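Local coordinates for protein enoyl-CoA hydratase subunit II (Geobacillus kaustophilus, PDB 2EJ5) that probably catalyses the reversible hydration of enoyl-CoA thioesters, as a crotonase-family lyase associated with phenylacetic acid catabolism, at residues A[8-12]-A[13-17]; A[29-32]-A[33-37]; A[155-158]-A[159-163]; A[182-185]-A[186-190]; A[221-224]-A[225-228]. All blocks are in the same frame, centred on the assembly; numbering follows the deposited sequence.

Overall arrangement
All five contacts are local ones, and their chemistry follows their place in the fold. Contacts 1 and 4 meet on one side of the six-stranded sheet, where Trp-15 CZ3 lies 3.8 Å from Val-189 CG1; contact 2 packs on the other face of the same hairpin, Val-35 CG2 standing 4.1 Å from Leu-16 CD2. These three are partly buried. Contact 1 combines hairpin backbone bonds with an indole packed on helix 185-197, whereas the helical contacts 2 and 4 turn apolar groups toward the sheet and charged ones outward. Contact 3, about 34 Å from contact 1 between centres, is mostly buried, between helix 142-150 and a second subunit. Contact 5 meets the third subunit through a buried carboxylate and side-chain packing, while its waters bridge within the helix.

Contact 1: residues A[8-12]-A[13-17]; sequences EVKGQ and VAWLT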
loop_
_atom_site.group_PDB
_atom_site.type_symbol
_atom_site.label_atom_id
_atom_site.label_comp_id
_atom_site.label_asym_id
_atom_site.label_seq_id
_atom_site.Cartn_x
_atom_site.Cartn_y
_atom_site.Cartn_z
ATOM N N GLU A 8 29.321 14.947 -10.556
ATOM C CA GLU A 8 29.713 16.336 -10.377
ATOM C C GLU A 8 28.910 16.903 -9.210
ATOM O O GLU A 8 27.684 16.833 -9.212
ATOM C CB GLU A 8 29.396 17.095 -11.666
ATOM C CG GLU A 8 30.098 18.432 -11.825
ATOM C CD GLU A 8 29.803 19.088 -13.171
ATOM O OE1 GLU A 8 29.585 18.369 -14.193
ATOM O OE2 GLU A 8 29.788 20.342 -13.205
ATOM N N VAL A 9 29.594 17.403 -8.192
ATOM C CA VAL A 9 28.934 18.138 -7.132
ATOM C C VAL A 9 28.833 19.628 -7.554
ATOM O O VAL A 9 29.841 20.264 -7.894
ATOM C CB VAL A 9 29.642 17.956 -5.755
ATOM C CG1 VAL A 9 28.948 18.748 -4.636
ATOM C CG2 VAL A 9 29.712 16.474 -5.363
ATOM N N LYS A 10 27.609 20.150 -7.596
ATOM C CA LYS A 10 27.369 21.562 -7.874
ATOM C C LYS A 10 26.589 22.137 -6.698
ATOM O O LYS A 10 25.423 21.800 -6.464
ATOM C CB LYS A 10 26.638 21.748 -9.186
ATOM C CG LYS A 10 27.510 21.415 -10.420
ATOM C CD LYS A 10 26.715 21.311 -11.695
ATOM C CE LYS A 10 25.860 22.530 -11.935
ATOM N NZ LYS A 10 26.613 23.704 -12.475
ATOM N N GLY A 11 27.277 22.959 -5.919
ATOM C CA GLY A 11 26.723 23.516 -4.703
ATOM C C GLY A 11 26.826 22.398 -3.700
ATOM O O GLY A 11 27.926 21.923 -3.409
ATOM N N GLN A 12 25.675 21.958 -3.190
ATOM C CA GLN A 12 25.638 20.778 -2.333
ATOM C C GLN A 12 24.799 19.643 -2.913
ATOM O O GLN A 12 24.289 18.802 -2.174
ATOM C CB GLN A 12 25.179 21.161 -0.956
ATOM C CG GLN A 12 26.096 22.238 -0.381
ATOM C CD GLN A 12 26.006 22.312 1.092
ATOM O OE1 GLN A 12 26.862 21.798 1.796
ATOM N NE2 GLN A 12 24.958 22.940 1.583
ATOM N N VAL A 13 24.662 19.642 -4.232
ATOM C CA VAL A 13 24.035 18.526 -4.890
ATOM C C VAL A 13 24.982 17.741 -5.775
ATOM O O VAL A 13 25.728 18.320 -6.604
ATOM C CB VAL A 13 22.570 18.800 -5.486
ATOM C CG1 VAL A 13 22.083 20.243 -5.356
ATOM C CG2 VAL A 13 22.276 18.126 -6.845
ATOM N N ALA A 14 25.000 16.431 -5.543
ATOM C CA ALA A 14 25.718 15.524 -6.432
ATOM C C ALA A 14 24.838 15.152 -7.613
ATOM O O ALA A 14 23.758 14.571 -7.452
ATOM C CB ALA A 14 26.224 14.267 -5.667
ATOM N N TRP A 15 25.296 15.513 -8.802
ATOM C CA TRP A 15 24.634 15.226 -10.046
ATOM C C TRP A 15 25.276 13.941 -10.581
ATOM O O TRP A 15 26.474 13.909 -10.938
ATOM C CB TRP A 15 24.783 16.404 -11.004
ATOM C CG TRP A 15 24.059 17.639 -10.510
ATOM C CD1 TRP A 15 24.521 18.586 -9.596
ATOM C CD2 TRP A 15 22.734 18.041 -10.866
ATOM N NE1 TRP A 15 23.556 19.541 -9.382
ATOM C CE2 TRP A 15 22.453 19.239 -10.151
ATOM C CE3 TRP A 15 21.750 17.506 -11.717
ATOM C CZ2 TRP A 15 21.227 19.904 -10.269
ATOM C CZ3 TRP A 15 20.540 18.159 -11.836
ATOM C CH2 TRP A 15 20.286 19.362 -11.115
ATOM N N LEU A 16 24.508 12.861 -10.561
ATOM C CA LEU A 16 24.971 11.567 -11.062
ATOM C C LEU A 16 24.298 11.357 -12.405
ATOM O O LEU A 16 23.087 11.078 -12.519
ATOM C CB LEU A 16 24.694 10.461 -10.007
ATOM C CG LEU A 16 25.478 9.133 -10.127
ATOM C CD1 LEU A 16 25.289 8.219 -8.916
ATOM C CD2 LEU A 16 25.190 8.401 -11.439
ATOM N N THR A 17 25.055 11.576 -13.480
ATOM C CA THR A 17 24.468 11.474 -14.794
ATOM C C THR A 17 24.901 10.141 -15.435
ATOM O O THR A 17 26.104 9.875 -15.604
ATOM C CB THR A 17 24.861 12.677 -15.660
ATOM O OG1 THR A 17 24.336 13.877 -15.067
ATOM C CG2 THR A 17 24.346 12.546 -17.045
HETATM O O HOH W 1 23.199 22.146 -8.166
#
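Lys-10 and Trp-15 cross at an angle on one face of a tight hairpin, the lysine CB standing 3.8 Å from Trp-15 NE1, neither squarely over the indole nor in its plane. With CG of Trp-15 anti to its own carbonyl carbon (chi1 -66°), the ring rises beside the facing strand, and Glu-8 O lies at the ring's edge, in plane, 3.6 Å from Trp-15 CD1. One face of the indole is met by Val-13 CG2, a neighbour on the same strand, offset toward the rim. Water 1 sits at the edge as well, accepting from Trp-15 NE1 at 2.9 Å and donating to Lys-10 O, so the indole N-H is tied to the turn. On the reverse face Val-9 CG2 meets Ala-14 CB at 4.1 Å, a light apolar touch at a non-hydrogen-bonded pair. An alanine in place of Trp-15 would probably leave water 1 without its indole donor and open a gap beside Val-13 and Val-189. Two hydrogen-bonded pairs set the register: Trp-15 N to Glu-8 O is 2.8 Å and nearly straight (169°), while Lys-10 N reaches Val-13 O at 2.8 Å. The return bond, Val-13 N to Lys-10 O, is longer at 3.2 Å, its donor standing above the carbonyl plane. Gly-11 has a phi of 78°, as expected at the second position of a type II' turn. Strand 13-18 continues into pairing with strand 50-55, making this a two-residue beta hairpin at the margin of the crotonase-fold sheet.

Contact 2: residues A[29-32]-A[33-37]; sequences EQMN and AEVTK
Asn-32 O is gripped twice by one residue: Thr-36 OG1 donates to it at 3.0 Å and Thr-36 N at 3.2 Å, reaching the carbonyl oxygen from opposite faces of its plane. The threonine hydroxyl turns back along the helix because OG1 lies anti to its own carbonyl carbon (chi1 -59°), which brings it beside the backbone N. Two residues earlier, Glu-34 N donates to Gln-30 O at 2.7 Å. The side chains of Gln-30 and Glu-34 run side by side in the same direction, their amide and carboxylate planes 72° apart. The carboxylate finds its partners beyond the helix: OE1 is bonded to Thr-4 OG1 and OE2 to Glu-3 N, so the N-terminal segment fixes its rotation. On the side turned to the sheet, Met-31 and Val-35 also lie alongside each other, with Met-31 CE 4.2 Å from Val-35 CG2. Met-31 extends fully, all three torsions near 180°, and both residues pack on Ile-5 and Leu-18. Asn-32, Val-35 and Thr-36 meet Met-86 of helix 75-92. The helix belongs to the beta-alpha-beta unit joining strands 13-18 and 50-55. The chemistry is thus divided by side: apolar groups seal the helix against the sheet, the hydroxyl of Thr-36 is satisfied within the helix itself, and the negative charge of Glu-34 is probably stabilised by the donors of the N-terminal segment.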
loop_
_atom_site.group_PDB
_atom_site.type_symbol
_atom_site.label_atom_id
_atom_site.label_comp_id
_atom_site.label_asym_id
_atom_site.label_seq_id
_atom_site.Cartn_x
_atom_site.Cartn_y
_atom_site.Cartn_z
ATOM N N GLU A 29 28.428 -3.761 -16.913
ATOM C CA GLU A 29 29.191 -4.080 -15.702
ATOM C C GLU A 29 29.880 -2.876 -15.040
ATOM O O GLU A 29 29.795 -2.704 -13.812
ATOM C CB GLU A 29 30.189 -5.210 -16.014
ATOM C CG GLU A 29 31.074 -5.634 -14.863
ATOM C CD GLU A 29 32.012 -6.775 -15.240
ATOM O OE1 GLU A 29 32.456 -6.845 -16.428
ATOM O OE2 GLU A 29 32.304 -7.599 -14.337
ATOM N N GLN A 30 30.553 -2.035 -15.822
ATOM C CA GLN A 30 31.224 -0.887 -15.220
ATOM C C GLN A 30 30.292 0.300 -14.875
ATOM O O GLN A 30 30.591 1.017 -13.938
ATOM C CB GLN A 30 32.495 -0.438 -15.975
ATOM C CG GLN A 30 32.309 0.467 -17.166
ATOM C CD GLN A 30 33.645 0.933 -17.745
ATOM O OE1 GLN A 30 34.346 1.795 -17.167
ATOM N NE2 GLN A 30 34.011 0.361 -18.890
ATOM N N MET A 31 29.198 0.489 -15.612
ATOM C CA MET A 31 28.169 1.469 -15.214
ATOM C C MET A 31 27.606 1.061 -13.871
ATOM O O MET A 31 27.479 1.890 -12.999
ATOM C CB MET A 31 27.038 1.635 -16.234
ATOM C CG MET A 31 26.038 2.795 -15.843
ATOM S SD MET A 31 24.549 3.038 -16.823
ATOM C CE MET A 31 23.849 4.226 -15.747
ATOM N N ASN A 32 27.267 -0.218 -13.723
ATOM C CA ASN A 32 26.823 -0.737 -12.439
ATOM C C ASN A 32 27.824 -0.449 -11.350
ATOM O O ASN A 32 27.467 0.011 -10.285
ATOM C CB ASN A 32 26.522 -2.246 -12.509
ATOM C CG ASN A 32 25.223 -2.532 -13.168
ATOM O OD1 ASN A 32 24.181 -1.980 -12.783
ATOM N ND2 ASN A 32 25.249 -3.381 -14.184
ATOM N N ALA A 33 29.098 -0.752 -11.619
ATOM C CA ALA A 33 30.130 -0.548 -10.650
ATOM C C ALA A 33 30.374 0.922 -10.319
ATOM O O ALA A 33 30.687 1.252 -9.175
ATOM C CB ALA A 33 31.430 -1.199 -11.138
ATOM N N GLU A 34 30.297 1.789 -11.324
ATOM C CA GLU A 34 30.580 3.223 -11.109
ATOM C C GLU A 34 29.444 3.870 -10.320
ATOM O O GLU A 34 29.680 4.650 -9.423
ATOM C CB GLU A 34 30.815 3.945 -12.440
ATOM C CG GLU A 34 32.087 3.426 -13.169
ATOM C CD GLU A 34 32.387 4.148 -14.463
ATOM O OE1 GLU A 34 31.438 4.652 -15.109
ATOM O OE2 GLU A 34 33.596 4.195 -14.840
ATOM N N VAL A 35 28.205 3.499 -10.638
ATOM C CA VAL A 35 27.052 4.059 -9.924
ATOM C C VAL A 35 27.143 3.697 -8.444
ATOM O O VAL A 35 26.920 4.553 -7.595
ATOM C CB VAL A 35 25.736 3.622 -10.560
ATOM C CG1 VAL A 35 24.533 3.936 -9.613
ATOM C CG2 VAL A 35 25.526 4.315 -11.928
ATOM N N THR A 36 27.527 2.445 -8.149
ATOM C CA THR A 36 27.698 1.956 -6.777
ATOM C C THR A 36 28.693 2.814 -6.023
ATOM O O THR A 36 28.394 3.329 -4.942
ATOM C CB THR A 36 28.147 0.437 -6.724
ATOM O OG1 THR A 36 27.169 -0.385 -7.370
ATOM C CG2 THR A 36 28.305 -0.075 -5.303
ATOM N N LYS A 37 29.894 2.931 -6.581
ATOM C CA LYS A 37 30.959 3.778 -6.021
ATOM C C LYS A 37 30.534 5.244 -5.795
ATOM O O LYS A 37 30.804 5.811 -4.739
ATOM C CB LYS A 37 32.179 3.720 -6.954
ATOM C CG LYS A 37 33.431 4.407 -6.391
ATOM C CD LYS A 37 34.663 4.021 -7.213
ATOM C CE LYS A 37 35.930 4.727 -6.724
ATOM N NZ LYS A 37 35.852 6.217 -6.925
#

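Contact 3: residues A[155-158]-A[159-163]; sequences ALEL and AVLGE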
loop_
_atom_site.group_PDB
_atom_site.type_symbol
_atom_site.label_atom_id
_atom_site.label_comp_id
_atom_site.label_asym_id
_atom_site.label_seq_id
_atom_site.Cartn_x
_atom_site.Cartn_y
_atom_site.Cartn_z
ATOM N N ALA A 155 0.715 -3.286 -9.648
ATOM C CA ALA A 155 2.067 -3.776 -9.868
ATOM C C ALA A 155 2.048 -5.005 -10.778
ATOM O O ALA A 155 2.900 -5.126 -11.649
ATOM C CB ALA A 155 2.792 -4.118 -8.527
ATOM N N LEU A 156 1.101 -5.914 -10.536
ATOM C CA LEU A 156 0.956 -7.127 -11.365
ATOM C C LEU A 156 0.578 -6.752 -12.828
ATOM O O LEU A 156 1.139 -7.294 -13.778
ATOM C CB LEU A 156 -0.038 -8.095 -10.713
ATOM C CG LEU A 156 -0.075 -9.484 -11.364
ATOM C CD1 LEU A 156 -0.359 -10.583 -10.354
ATOM C CD2 LEU A 156 -1.095 -9.443 -12.478
ATOM N N GLU A 157 -0.316 -5.799 -12.990
ATOM C CA GLU A 157 -0.752 -5.357 -14.297
ATOM C C GLU A 157 0.411 -4.781 -15.109
ATOM O O GLU A 157 0.642 -5.181 -16.258
ATOM C CB GLU A 157 -1.918 -4.368 -14.187
ATOM C CG GLU A 157 -2.427 -3.959 -15.574
ATOM C CD GLU A 157 -3.593 -2.971 -15.540
ATOM O OE1 GLU A 157 -4.319 -2.908 -14.517
ATOM O OE2 GLU A 157 -3.784 -2.267 -16.587
ATOM N N LEU A 158 1.206 -3.942 -14.462
ATOM C CA LEU A 158 2.410 -3.399 -15.051
ATOM C C LEU A 158 3.411 -4.471 -15.409
ATOM O O LEU A 158 3.848 -4.513 -16.550
ATOM C CB LEU A 158 3.038 -2.384 -14.106
ATOM C CG LEU A 158 2.249 -1.060 -14.040
ATOM C CD1 LEU A 158 2.977 -0.183 -13.055
ATOM C CD2 LEU A 158 2.191 -0.372 -15.386
ATOM N N ALA A 159 3.750 -5.349 -14.453
ATOM C CA ALA A 159 4.685 -6.437 -14.692
ATOM C C ALA A 159 4.212 -7.435 -15.734
ATOM O O ALA A 159 5.043 -8.000 -16.445
ATOM C CB ALA A 159 5.010 -7.201 -13.383
ATOM N N VAL A 160 2.908 -7.702 -15.792
ATOM C CA VAL A 160 2.414 -8.824 -16.590
ATOM C C VAL A 160 2.042 -8.372 -17.976
ATOM O O VAL A 160 2.440 -8.999 -18.970
ATOM C CB VAL A 160 1.252 -9.633 -15.886
ATOM C CG1 VAL A 160 0.510 -10.590 -16.857
ATOM C CG2 VAL A 160 1.794 -10.381 -14.688
ATOM N N LEU A 161 1.298 -7.281 -18.060
ATOM C CA LEU A 161 0.866 -6.793 -19.366
ATOM C C LEU A 161 1.972 -6.006 -20.044
ATOM O O LEU A 161 2.027 -5.939 -21.278
ATOM C CB LEU A 161 -0.419 -5.995 -19.220
ATOM C CG LEU A 161 -1.590 -6.874 -18.737
ATOM C CD1 LEU A 161 -2.838 -6.022 -18.506
ATOM C CD2 LEU A 161 -1.891 -8.073 -19.692
ATOM N N GLY A 162 2.904 -5.468 -19.244
ATOM C CA GLY A 162 4.083 -4.793 -19.802
ATOM C C GLY A 162 3.803 -3.529 -20.616
ATOM O O GLY A 162 4.606 -3.163 -21.460
ATOM N N GLU A 163 2.685 -2.854 -20.378
ATOM C CA GLU A 163 2.327 -1.731 -21.228
ATOM C C GLU A 163 3.014 -0.452 -20.765
ATOM O O GLU A 163 2.974 -0.098 -19.582
ATOM C CB GLU A 163 0.822 -1.506 -21.291
ATOM C CG GLU A 163 0.039 -2.734 -21.633
ATOM C CD GLU A 163 -1.288 -2.390 -22.240
ATOM O OE1 GLU A 163 -2.327 -2.634 -21.585
ATOM O OE2 GLU A 163 -1.285 -1.849 -23.382
HETATM O O HOH W 2 0.763 -3.060 -18.145
HETATM O O HOH W 3 -1.408 -2.075 -18.509
#
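The backbone stays helical through Leu-161 and then unwinds at Gly-162, whose phi of 64° turns the chain out of the helix; Ala-159 N to Ala-155 O is nearly straight at 169°, whereas the last bond, Gly-162 N to Leu-158 O, is weak. Leu-156 and Val-160 run alongside each other off the same flank of the helix, with Leu-156 CD2 3.8 Å from Val-160 CG2. The next pair crosses at a slant: Leu-161 CD1 touches the aliphatic CG of Glu-157 at 3.6 Å. That contact follows from the extended glutamate, whose CG stands opposite the backbone N (chi1 -177°) and carries the carboxylate past the leucine. Two waters join the helix end to Glu-163. Water 2 donates to Glu-157 O at 2.8 Å and accepts from Glu-163 N at 3.0 Å. Water 3 bridges Glu-157 OE2 and Glu-163 OE1, whose like charges are probably offset in part by weak, long ion pairs to Lys-154 and to Arg-195 of the second subunit, respectively. That subunit packs on the apolar side, its Phe-118 against Leu-156 and its Leu-196 against both Val-160 and Leu-161. What results is a glycine-terminated helix C-terminus, with helix 152-161 placed at a subunit interface of the crotonase-type assembly.

Contact 4: residues A[182-185]-A[186-190]; sequences LSDW and EEEVK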
loop_
_atom_site.group_PDB
_atom_site.type_symbol
_atom_site.label_atom_id
_atom_site.label_comp_id
_atom_site.label_asym_id
_atom_site.label_seq_id
_atom_site.Cartn_x
_atom_site.Cartn_y
_atom_site.Cartn_z
ATOM N N LEU A 182 9.001 20.577 -20.958
ATOM C CA LEU A 182 10.361 20.565 -21.513
ATOM C C LEU A 182 11.161 21.889 -21.406
ATOM O O LEU A 182 12.338 21.879 -21.056
ATOM C CB LEU A 182 10.368 20.066 -22.955
ATOM C CG LEU A 182 11.766 19.859 -23.547
ATOM C CD1 LEU A 182 12.667 19.039 -22.563
ATOM C CD2 LEU A 182 11.692 19.163 -24.919
ATOM N N SER A 183 10.554 23.020 -21.720
ATOM C CA SER A 183 11.311 24.281 -21.628
ATOM C C SER A 183 11.790 24.585 -20.198
ATOM O O SER A 183 12.771 25.305 -20.009
ATOM C CB SER A 183 10.465 25.443 -22.148
ATOM O OG SER A 183 9.306 25.578 -21.369
ATOM N N ASP A 184 11.078 24.036 -19.208
ATOM C CA ASP A 184 11.273 24.320 -17.771
ATOM C C ASP A 184 12.196 23.309 -17.086
ATOM O O ASP A 184 12.547 23.456 -15.921
ATOM C CB ASP A 184 9.928 24.271 -17.063
ATOM C CG ASP A 184 9.039 25.453 -17.419
ATOM O OD1 ASP A 184 9.531 26.383 -18.103
ATOM O OD2 ASP A 184 7.863 25.449 -17.008
ATOM N N TRP A 185 12.577 22.292 -17.837
ATOM C CA TRP A 185 13.194 21.102 -17.295
ATOM C C TRP A 185 14.442 21.390 -16.474
ATOM O O TRP A 185 14.471 21.087 -15.270
ATOM C CB TRP A 185 13.518 20.127 -18.432
ATOM C CG TRP A 185 14.205 18.874 -17.954
ATOM C CD1 TRP A 185 15.497 18.467 -18.224
ATOM C CD2 TRP A 185 13.637 17.874 -17.095
ATOM N NE1 TRP A 185 15.756 17.259 -17.586
ATOM C CE2 TRP A 185 14.633 16.884 -16.884
ATOM C CE3 TRP A 185 12.375 17.709 -16.496
ATOM C CZ2 TRP A 185 14.397 15.753 -16.109
ATOM C CZ3 TRP A 185 12.158 16.592 -15.705
ATOM C CH2 TRP A 185 13.157 15.627 -15.532
ATOM N N GLU A 186 15.474 21.983 -17.096
ATOM C CA GLU A 186 16.750 22.121 -16.386
ATOM C C GLU A 186 16.593 22.960 -15.098
ATOM O O GLU A 186 17.160 22.636 -14.056
ATOM C CB GLU A 186 17.876 22.690 -17.282
ATOM C CG GLU A 186 18.068 22.028 -18.656
ATOM C CD GLU A 186 18.811 20.675 -18.605
ATOM O OE1 GLU A 186 19.357 20.307 -17.533
ATOM O OE2 GLU A 186 18.857 19.982 -19.658
ATOM N N GLU A 187 15.803 24.033 -15.168
ATOM C CA GLU A 187 15.678 24.930 -14.019
ATOM C C GLU A 187 14.844 24.317 -12.903
ATOM O O GLU A 187 15.187 24.460 -11.733
ATOM C CB GLU A 187 15.095 26.304 -14.410
ATOM C CG GLU A 187 14.923 27.247 -13.217
ATOM C CD GLU A 187 16.231 27.799 -12.664
ATOM O OE1 GLU A 187 17.309 27.615 -13.276
ATOM O OE2 GLU A 187 16.184 28.431 -11.593
ATOM N N GLU A 188 13.754 23.650 -13.245
ATOM C CA GLU A 188 12.900 23.073 -12.188
ATOM C C GLU A 188 13.564 21.925 -11.456
ATOM O O GLU A 188 13.376 21.779 -10.233
ATOM C CB GLU A 188 11.568 22.610 -12.738
ATOM C CG GLU A 188 10.761 23.721 -13.283
ATOM C CD GLU A 188 9.706 24.176 -12.330
ATOM O OE1 GLU A 188 9.987 24.309 -11.097
ATOM O OE2 GLU A 188 8.582 24.399 -12.840
ATOM N N VAL A 189 14.296 21.088 -12.204
ATOM C CA VAL A 189 15.115 20.047 -11.596
ATOM C C VAL A 189 16.153 20.653 -10.645
ATOM O O VAL A 189 16.241 20.254 -9.483
ATOM C CB VAL A 189 15.804 19.139 -12.669
ATOM C CG1 VAL A 189 16.787 18.211 -12.026
ATOM C CG2 VAL A 189 14.746 18.362 -13.448
ATOM N N LYS A 190 16.945 21.614 -11.126
ATOM C CA LYS A 190 17.912 22.232 -10.225
ATOM C C LYS A 190 17.270 22.867 -8.995
ATOM O O LYS A 190 17.791 22.717 -7.915
ATOM C CB LYS A 190 18.946 23.163 -10.927
ATOM C CG LYS A 190 18.514 24.518 -11.345
ATOM C CD LYS A 190 19.747 25.450 -11.716
ATOM C CE LYS A 190 20.357 26.171 -10.515
ATOM N NZ LYS A 190 21.310 27.253 -10.964
HETATM O O HOH W 4 15.050 25.263 -17.714
HETATM O O HOH W 5 15.225 23.326 -19.665
#
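Residues 182-184 have helical backbone angles and lead into helix 185-197, where Glu-188 N bonds to Asp-184 O at 2.9 Å and Val-189 N to Trp-185 O at 3.1 Å. Two N-H groups of the first turn are met by water: water 5 accepts from Glu-186 N and water 4 from Glu-187 N, and both donate to Ser-183 O. Val-189 CG2 sits over one face of Trp-185, 3.5 Å from the centroid of the six-membered ring and 4° off its normal, a well-centred CH-pi contact. The indole reaches this methyl with CG opposite the backbone N (chi1 178°). Here the helix starts just after strand 178-180 and lies across the main sheet of the crotonase fold, Trp-185 resting on Ser-122, Ile-180 and Ala-100. A serine in place of Trp-185 would probably open a gap against these strands and deprive the Val-189 methyl of its aromatic support. Glu-186 crosses the indole at a slant, its OE2 at the ring edge, in plane, 4.0 Å from Trp-185 CD1. On the outer side Asp-184 CB touches Glu-188 CG at 3.9 Å, and their carboxylates, with Asp-184 OD2 4.4 Å from Glu-188 OE2, probably repel each other mildly.

Contact 5: residues A[221-224]-A[225-228]; sequences RYLE and REAE
Arg-225 opens the second half of this helical stretch with its N bonded to Arg-221 O at 3.1 Å, and its side chain folds back over the preceding turn. Bends at chi2 and chi3 (-66° and 80°) bring one face of its guanidinium over Glu-224 CB, which lies 3.8 Å from Arg-225 NH2. Arg-225 NH1 stands over a face of the Arg-221 guanidinium, offset toward its rim and 4.3 Å from Arg-221 NH2, a proximity of like charges; Arg-225 also touches Glu-213 of helix 201-216. Glu-226 comes next, its N donating to Tyr-222 O at 2.8 Å. Its carboxylate is turned 88° from the tyrosine ring, and OE2 approaches the ring edge at 3.4 Å from Tyr-222 CE2. Water 6 ties the two ends, accepting from Tyr-222 OH at 2.7 Å and donating to Glu-226 OE2, while water 7 donates to Glu-226 OE1 and Leu-223 O. Gly-141 N of the third subunit also bonds to OE2, so this buried carboxylate is held from both sides of the interface. Ala-227 follows with its N on Leu-223 O, and Glu-228 with its N on Glu-224 O and its carboxylate in a salt bridge to Arg-231. Helix 219-235 thus lies between helix 201-216, where Tyr-222 packs on Leu-210 and Ser-214, and the third subunit, whose Leu-143 and Lys-88 meet Tyr-222 and Leu-223.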
loop_
_atom_site.group_PDB
_atom_site.type_symbol
_atom_site.label_atom_id
_atom_site.label_comp_id
_atom_site.label_asym_id
_atom_site.label_seq_id
_atom_site.Cartn_x
_atom_site.Cartn_y
_atom_site.Cartn_z
ATOM N N ARG A 221 8.389 -2.947 17.782
ATOM C CA ARG A 221 9.808 -2.735 17.590
ATOM C C ARG A 221 10.023 -1.419 16.862
ATOM O O ARG A 221 10.953 -0.688 17.189
ATOM C CB ARG A 221 10.436 -3.887 16.818
ATOM C CG ARG A 221 10.617 -5.139 17.687
ATOM C CD ARG A 221 11.008 -6.351 16.819
ATOM N NE ARG A 221 12.399 -6.287 16.366
ATOM C CZ ARG A 221 13.468 -6.568 17.120
ATOM N NH1 ARG A 221 13.349 -6.938 18.390
ATOM N NH2 ARG A 221 14.681 -6.470 16.595
ATOM N N TYR A 222 9.135 -1.122 15.910
ATOM C CA TYR A 222 9.199 0.147 15.179
ATOM C C TYR A 222 9.305 1.370 16.122
ATOM O O TYR A 222 10.133 2.253 15.919
ATOM C CB TYR A 222 8.000 0.332 14.237
ATOM C CG TYR A 222 8.160 1.640 13.544
ATOM C CD1 TYR A 222 9.018 1.751 12.447
ATOM C CD2 TYR A 222 7.530 2.798 14.039
ATOM C CE1 TYR A 222 9.229 2.988 11.826
ATOM C CE2 TYR A 222 7.750 4.041 13.426
ATOM C CZ TYR A 222 8.601 4.115 12.340
ATOM O OH TYR A 222 8.843 5.306 11.746
ATOM N N LEU A 223 8.442 1.429 17.122
ATOM C CA LEU A 223 8.476 2.550 18.076
ATOM C C LEU A 223 9.841 2.673 18.804
ATOM O O LEU A 223 10.255 3.774 19.139
ATOM C CB LEU A 223 7.370 2.425 19.140
ATOM C CG LEU A 223 5.916 2.388 18.626
ATOM C CD1 LEU A 223 4.841 2.313 19.724
ATOM C CD2 LEU A 223 5.716 3.644 17.789
ATOM N N GLU A 224 10.493 1.547 19.089
ATOM C CA GLU A 224 11.823 1.610 19.724
ATOM C C GLU A 224 12.856 2.183 18.736
ATOM O O GLU A 224 13.655 3.042 19.115
ATOM C CB GLU A 224 12.287 0.246 20.283
ATOM C CG GLU A 224 11.547 -0.245 21.540
ATOM C CD GLU A 224 11.899 0.515 22.822
ATOM O OE1 GLU A 224 12.784 1.417 22.804
ATOM O OE2 GLU A 224 11.269 0.215 23.872
ATOM N N ARG A 225 12.789 1.762 17.462
ATOM C CA ARG A 225 13.652 2.336 16.409
ATOM C C ARG A 225 13.398 3.852 16.247
ATOM O O ARG A 225 14.325 4.659 16.088
ATOM C CB ARG A 225 13.428 1.622 15.059
ATOM C CG ARG A 225 13.673 0.071 15.059
ATOM C CD ARG A 225 15.194 -0.359 15.306
ATOM N NE ARG A 225 15.567 -0.319 16.726
ATOM C CZ ARG A 225 15.225 -1.229 17.648
ATOM N NH1 ARG A 225 14.458 -2.279 17.337
ATOM N NH2 ARG A 225 15.629 -1.076 18.906
ATOM N N GLU A 226 12.128 4.237 16.243
ATOM C CA GLU A 226 11.776 5.639 16.087
ATOM C C GLU A 226 12.366 6.527 17.182
ATOM O O GLU A 226 12.866 7.640 16.912
ATOM C CB GLU A 226 10.260 5.739 16.111
ATOM C CG GLU A 226 9.722 7.136 15.959
ATOM C CD GLU A 226 8.209 7.133 16.254
ATOM O OE1 GLU A 226 7.853 7.401 17.408
ATOM O OE2 GLU A 226 7.412 6.836 15.328
ATOM N N ALA A 227 12.248 6.065 18.428
ATOM C CA ALA A 227 12.726 6.820 19.593
ATOM C C ALA A 227 14.231 7.027 19.508
ATOM O O ALA A 227 14.731 8.116 19.757
ATOM C CB ALA A 227 12.353 6.071 20.888
ATOM N N GLU A 228 14.953 5.979 19.104
ATOM C CA GLU A 228 16.398 6.122 18.866
ATOM C C GLU A 228 16.737 7.155 17.765
ATOM O O GLU A 228 17.656 7.958 17.935
ATOM C CB GLU A 228 17.037 4.760 18.554
ATOM C CG GLU A 228 18.588 4.785 18.441
ATOM C CD GLU A 228 19.307 5.582 19.562
ATOM O OE1 GLU A 228 18.908 5.494 20.763
ATOM O OE2 GLU A 228 20.277 6.307 19.230
HETATM O O HOH W 6 7.691 7.463 12.769
HETATM O O HOH W 7 8.753 5.895 19.583
#